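YueI protein (Bacillus subtilis, PDB 2OHW) is of unknown function and belongs to the DUF1694 family, forming a compact alpha/beta domain built on a four-stranded mixed sheet. Local coordinates at residues L39-G44 against K50-A55; V46-P51 against I121-Y126. All blocks are in the same frame, centred on the assembly; numbering follows the deposited sequence.

Contact 1 of 2, residues L39-G44 against K50-A55; sequences LALTKG and KPYKEA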
loop_
_atom_site.group_PDB
_atom_site.type_symbol
_atom_site.label_atom_id
_atom_site.label_comp_id
_atom_site.label_asym_id
_atom_site.label_seq_id
_atom_site.Cartn_x
_atom_site.Cartn_y
_atom_site.Cartn_z
ATOM N N LEU A 39 -4.774 -1.243 -3.425
ATOM C CA LEU A 39 -4.999 -0.865 -2.033
ATOM C C LEU A 39 -3.655 -0.525 -1.419
ATOM O O LEU A 39 -2.631 -1.131 -1.753
ATOM C CB LEU A 39 -5.658 -2.005 -1.257
ATOM C CG LEU A 39 -6.297 -1.693 0.114
ATOM C CD1 LEU A 39 -7.679 -1.039 -0.070
ATOM C CD2 LEU A 39 -6.461 -2.999 0.850
ATOM N N ALA A 40 -3.651 0.448 -0.515
ATOM C CA ALA A 40 -2.444 0.804 0.213
ATOM C C ALA A 40 -2.791 0.984 1.683
ATOM O O ALA A 40 -3.862 1.515 2.008
ATOM C CB ALA A 40 -1.851 2.068 -0.360
ATOM N N LEU A 41 -1.900 0.527 2.565
ATOM C CA LEU A 41 -2.049 0.700 4.020
ATOM C C LEU A 41 -0.863 1.499 4.524
ATOM O O LEU A 41 0.275 1.285 4.045
ATOM C CB LEU A 41 -2.014 -0.650 4.711
ATOM C CG LEU A 41 -3.200 -1.597 4.532
ATOM C CD1 LEU A 41 -2.911 -2.883 5.309
ATOM C CD2 LEU A 41 -4.504 -1.010 4.961
ATOM N N THR A 42 -1.089 2.407 5.479
ATOM C CA THR A 42 0.036 3.111 6.092
ATOM C C THR A 42 0.815 2.146 6.987
ATOM O O THR A 42 0.299 1.086 7.393
ATOM C CB THR A 42 -0.407 4.294 6.975
ATOM O OG1 THR A 42 -1.106 3.802 8.128
ATOM C CG2 THR A 42 -1.276 5.269 6.193
ATOM N N LYS A 43 2.052 2.520 7.315
ATOM C CA LYS A 43 2.819 1.746 8.303
ATOM C C LYS A 43 2.031 1.602 9.608
ATOM O O LYS A 43 1.990 0.524 10.198
ATOM C CB LYS A 43 4.199 2.360 8.533
ATOM C CG LYS A 43 5.151 2.162 7.364
ATOM C CD LYS A 43 6.456 2.960 7.539
ATOM C CE LYS A 43 7.138 2.604 8.842
ATOM N NZ LYS A 43 7.580 1.190 8.824
ATOM N N GLY A 44 1.374 2.679 10.034
ATOM C CA GLY A 44 0.586 2.622 11.260
ATOM C C GLY A 44 -0.534 1.596 11.199
ATOM O O GLY A 44 -0.781 0.889 12.163
ATOM N N LYS A 50 -4.645 -6.613 14.890
ATOM C CA LYS A 50 -5.508 -7.360 13.988
ATOM C C LYS A 50 -5.318 -6.921 12.531
ATOM O O LYS A 50 -5.454 -5.734 12.224
ATOM C CB LYS A 50 -6.975 -7.214 14.397
ATOM C CG LYS A 50 -7.879 -8.304 13.832
ATOM C CD LYS A 50 -7.596 -9.658 14.476
ATOM C CE LYS A 50 -8.254 -10.790 13.708
ATOM N NZ LYS A 50 -7.597 -12.100 13.999
ATOM N N PRO A 51 -5.015 -7.876 11.627
ATOM C CA PRO A 51 -4.853 -7.511 10.218
ATOM C C PRO A 51 -6.163 -7.039 9.595
ATOM O O PRO A 51 -7.247 -7.436 10.037
ATOM C CB PRO A 51 -4.378 -8.812 9.560
ATOM C CG PRO A 51 -4.834 -9.887 10.463
ATOM C CD PRO A 51 -4.780 -9.318 11.848
ATOM N N TYR A 52 -6.063 -6.189 8.580
ATOM C CA TYR A 52 -7.254 -5.645 7.950
ATOM C C TYR A 52 -7.928 -6.648 7.006
ATOM O O TYR A 52 -7.340 -7.095 6.005
ATOM C CB TYR A 52 -6.920 -4.354 7.196
ATOM C CG TYR A 52 -6.765 -3.127 8.078
ATOM C CD1 TYR A 52 -7.797 -2.206 8.215
ATOM C CD2 TYR A 52 -5.575 -2.884 8.755
ATOM C CE1 TYR A 52 -7.636 -1.070 9.027
ATOM C CE2 TYR A 52 -5.401 -1.768 9.541
ATOM C CZ TYR A 52 -6.436 -0.871 9.681
ATOM O OH TYR A 52 -6.243 0.236 10.487
ATOM N N LYS A 53 -9.182 -6.965 7.306
ATOM C CA LYS A 53 -9.983 -7.815 6.416
ATOM C C LYS A 53 -10.174 -7.204 5.019
ATOM O O LYS A 53 -10.352 -7.933 4.048
ATOM C CB LYS A 53 -11.338 -8.141 7.054
ATOM C CG LYS A 53 -12.094 -9.284 6.375
ATOM C CD LYS A 53 -11.338 -10.619 6.443
ATOM C CE LYS A 53 -11.853 -11.577 5.377
ATOM N NZ LYS A 53 -11.245 -12.928 5.514
ATOM N N GLU A 54 -10.118 -5.873 4.922
ATOM C CA GLU A 54 -10.220 -5.192 3.635
ATOM C C GLU A 54 -9.051 -5.534 2.726
ATOM O O GLU A 54 -9.215 -5.638 1.514
ATOM C CB GLU A 54 -10.307 -3.674 3.822
ATOM C CG GLU A 54 -11.575 -3.219 4.558
ATOM C CD GLU A 54 -11.430 -3.151 6.070
ATOM O OE1 GLU A 54 -10.482 -3.717 6.641
ATOM O OE2 GLU A 54 -12.300 -2.529 6.708
ATOM N N ALA A 55 -7.870 -5.748 3.308
ATOM C CA ALA A 55 -6.724 -6.192 2.508
ATOM C C ALA A 55 -6.922 -7.629 2.070
ATOM O O ALA A 55 -6.617 -7.967 0.926
ATOM C CB ALA A 55 -5.414 -6.044 3.284
#
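Leu-39 and Leu-41, on the edge strand 37-42, pack against Ala-55 and Tyr-52 at the start of helix 53-60. The contact is apolar and buried. Leu-39 uses one branch. Its CG lies anti to the backbone N (chi1 -165°), which carries CD2 to the helix backbone. CD2 lies 3.6 Å from Ala-55 CA and 4.0 Å from Ala-55 CB. It is also 3.9 Å from the carbonyl O of Glu-54. The methyl comes close to the helix backbone, consistent with the small side chain of Ala-55.

Tyr-52 can be followed outward. Its CB points toward the strand and delivers the ring to Leu-41. The Leu-41 CD2 methyl sits over one ring face. The second methyl, CD1, comes within 4.4 Å of Tyr-52 CD2. At the CD1 edge of the ring, Glu-54 OE1 lies in the ring plane, 3.5 Å from Tyr-52 CD1. Ile-121 CD1 approaches Tyr-52 CD1 from the Leu-41 side. The guanidinium of Arg-48 covers the opposite face as a cation-pi partner. At the tip, Tyr-52 OH hydrogen-bonds Asp-123 OD2. The ring is thus clasped between aliphatic and cationic groups, and its hydroxyl is satisfied.

Tyr-52 is also the N-cap residue, and its O takes a weak 3.1 Å bond from Ala-55 N in the first turn. The arrangement is helix-on-sheet packing within a beta-alpha-beta crossover. Helix 53-60 lies on the connection from strand 37-42 to the parallel strand 65-70, with strand 104-110 between them in the sheet.

Contact 2 of 2, residues V46-P51 against I121-Y126; sequences VLRSKP and IQDDIY
At the N-cap of the C-terminal helix 124-129, Arg-48 lies against Ile-125 and near Asp-123. The cap is Asp-123 OD1, which accepts from Tyr-126 N at 2.9 Å, nearly along the C-O axis. Ile-125 CD1 touches the aliphatic part of the arginine, 3.6 Å from Arg-48 CD and 3.8 Å from Arg-48 CG. The side chains cross at about a right angle. A bend at chi3 (84°) then turns the guanidinium back to its own loop. Arg-48 NE gives Lys-50 O a 2.7 Å bond at 160°, in the guanidinium plane. NH2 adds weak bonds to Lys-50 O and Pro-51 O, so the rotation of the guanidinium is largely fixed. Arg-48 NH1 stays 4.4 Å from Asp-123 OD2, charge proximity only, beyond a salt bridge. Water 1 bridges them, accepting from Arg-48 NH1 at 3.0 Å and giving a weak bond to Asp-123 OD2, whose main partner is Tyr-52 OH. Replacing Arg-48 by an alanine is likely to leave Lys-50 O without its side-chain donors and Ile-125 CD1 without its aliphatic partner on this side. Gln-45 of helix 43-46 bonds Asp-123 OD1, Pro-51 packs on helix 75-87, and Ile-121 packs on Leu-41 of strand 37-42.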
loop_
_atom_site.group_PDB
_atom_site.type_symbol
_atom_site.label_atom_id
_atom_site.label_comp_id
_atom_site.label_asym_id
_atom_site.label_seq_id
_atom_site.Cartn_x
_atom_site.Cartn_y
_atom_site.Cartn_z
ATOM N N VAL A 46 -0.496 -1.096 9.193
ATOM C CA VAL A 46 0.105 -2.442 9.188
ATOM C C VAL A 46 0.466 -2.876 10.621
ATOM O O VAL A 46 0.408 -4.069 10.958
ATOM C CB VAL A 46 1.319 -2.516 8.241
ATOM C CG1 VAL A 46 2.047 -3.859 8.368
ATOM C CG2 VAL A 46 0.848 -2.315 6.815
ATOM N N LEU A 47 0.834 -1.905 11.453
ATOM C CA LEU A 47 1.233 -2.194 12.839
ATOM C C LEU A 47 0.062 -2.531 13.755
ATOM O O LEU A 47 0.276 -2.949 14.901
ATOM C CB LEU A 47 2.048 -1.031 13.409
ATOM C CG LEU A 47 3.446 -0.814 12.806
ATOM C CD1 LEU A 47 4.010 0.571 13.141
ATOM C CD2 LEU A 47 4.429 -1.921 13.180
ATOM N N ARG A 48 -1.171 -2.379 13.270
ATOM C CA ARG A 48 -2.353 -2.748 14.055
ATOM C C ARG A 48 -2.339 -4.257 14.314
ATOM O O ARG A 48 -2.062 -5.047 13.405
ATOM C CB ARG A 48 -3.641 -2.324 13.341
ATOM C CG ARG A 48 -4.894 -2.438 14.205
ATOM C CD ARG A 48 -6.161 -2.155 13.404
ATOM N NE ARG A 48 -6.653 -3.323 12.678
ATOM C CZ ARG A 48 -7.875 -3.426 12.159
ATOM N NH1 ARG A 48 -8.742 -2.431 12.280
ATOM N NH2 ARG A 48 -8.240 -4.534 11.524
ATOM N N SER A 49 -2.617 -4.641 15.560
ATOM C CA SER A 49 -2.547 -6.043 15.981
ATOM C C SER A 49 -3.382 -6.974 15.100
ATOM O O SER A 49 -2.881 -7.988 14.604
ATOM C CB SER A 49 -2.955 -6.175 17.454
ATOM O OG SER A 49 -2.167 -5.316 18.260
ATOM N N LYS A 50 -4.645 -6.613 14.890
ATOM C CA LYS A 50 -5.508 -7.360 13.988
ATOM C C LYS A 50 -5.318 -6.921 12.531
ATOM O O LYS A 50 -5.454 -5.734 12.224
ATOM C CB LYS A 50 -6.975 -7.214 14.397
ATOM C CG LYS A 50 -7.879 -8.304 13.832
ATOM C CD LYS A 50 -7.596 -9.658 14.476
ATOM C CE LYS A 50 -8.254 -10.790 13.708
ATOM N NZ LYS A 50 -7.597 -12.100 13.999
ATOM N N PRO A 51 -5.015 -7.876 11.627
ATOM C CA PRO A 51 -4.853 -7.511 10.218
ATOM C C PRO A 51 -6.163 -7.039 9.595
ATOM O O PRO A 51 -7.247 -7.436 10.037
ATOM C CB PRO A 51 -4.378 -8.812 9.560
ATOM C CG PRO A 51 -4.834 -9.887 10.463
ATOM C CD PRO A 51 -4.780 -9.318 11.848
ATOM N N ILE A 121 -8.105 2.641 3.319
ATOM C CA ILE A 121 -9.050 2.292 4.367
ATOM C C ILE A 121 -9.148 3.457 5.341
ATOM O O ILE A 121 -8.218 3.734 6.098
ATOM C CB ILE A 121 -8.609 0.997 5.126
ATOM C CG1 ILE A 121 -8.368 -0.149 4.142
ATOM C CG2 ILE A 121 -9.628 0.641 6.226
ATOM C CD1 ILE A 121 -7.733 -1.390 4.751
ATOM N N GLN A 122 -10.257 4.184 5.259
ATOM C CA GLN A 122 -10.445 5.334 6.105
ATOM C C GLN A 122 -10.818 4.892 7.506
ATOM O O GLN A 122 -11.932 4.409 7.750
ATOM C CB GLN A 122 -11.558 6.204 5.532
ATOM C CG GLN A 122 -11.785 7.484 6.312
ATOM C CD GLN A 122 -13.010 8.200 5.826
ATOM O OE1 GLN A 122 -14.089 7.608 5.703
ATOM N NE2 GLN A 122 -12.860 9.481 5.537
ATOM N N ASP A 123 -9.894 5.084 8.436
ATOM C CA ASP A 123 -10.173 4.858 9.853
ATOM C C ASP A 123 -9.321 5.799 10.704
ATOM O O ASP A 123 -8.508 6.561 10.165
ATOM C CB ASP A 123 -10.041 3.353 10.235
ATOM C CG ASP A 123 -8.601 2.818 10.204
ATOM O OD1 ASP A 123 -7.670 3.535 9.800
ATOM O OD2 ASP A 123 -8.395 1.648 10.620
ATOM N N ASP A 124 -9.494 5.767 12.024
ATOM C CA ASP A 124 -8.716 6.658 12.891
ATOM C C ASP A 124 -7.196 6.445 12.811
ATOM O O ASP A 124 -6.421 7.400 12.942
ATOM C CB ASP A 124 -9.190 6.552 14.353
ATOM C CG ASP A 124 -8.998 5.162 14.946
ATOM O OD1 ASP A 124 -8.812 4.176 14.190
ATOM O OD2 ASP A 124 -9.041 5.049 16.201
ATOM N N ILE A 125 -6.766 5.201 12.601
ATOM C CA ILE A 125 -5.346 4.923 12.435
ATOM C C ILE A 125 -4.785 5.581 11.166
ATOM O O ILE A 125 -3.692 6.157 11.188
ATOM C CB ILE A 125 -5.046 3.412 12.445
ATOM C CG1 ILE A 125 -5.570 2.789 13.736
ATOM C CG2 ILE A 125 -3.544 3.174 12.325
ATOM C CD1 ILE A 125 -5.350 1.294 13.847
ATOM N N TYR A 126 -5.536 5.536 10.067
ATOM C CA TYR A 126 -5.100 6.226 8.852
ATOM C C TYR A 126 -4.867 7.702 9.124
ATOM O O TYR A 126 -3.811 8.249 8.789
ATOM C CB TYR A 126 -6.123 6.094 7.722
ATOM C CG TYR A 126 -5.597 6.653 6.419
ATOM C CD1 TYR A 126 -4.843 5.860 5.571
ATOM C CD2 TYR A 126 -5.820 7.990 6.054
ATOM C CE1 TYR A 126 -4.326 6.348 4.375
ATOM C CE2 TYR A 126 -5.311 8.493 4.864
ATOM C CZ TYR A 126 -4.567 7.666 4.034
ATOM O OH TYR A 126 -4.040 8.131 2.855
HETATM O O HOH W 1 -9.268 0.227 13.625
#

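From the N terminus, strand 37-42 runs into the short helix 43-46 and then a loop. Contact 1 closes this local loop, bringing the start of helix 53-60 back onto the strand. Contact 2 starts inside that loop and closes a far longer one, with 69 residues between its segments. The two closures therefore cross rather than nest, and they share Lys-50 and Pro-51. Their centres are about 6 Å apart. Ile-121, in the second segment of contact 2, wedges its CD1 against Leu-41 CD2 (3.3 Å) and Glu-54 CB (3.6 Å). Together the two contacts tie the edge strand, helix 53-60 and the C-terminal helix to one another.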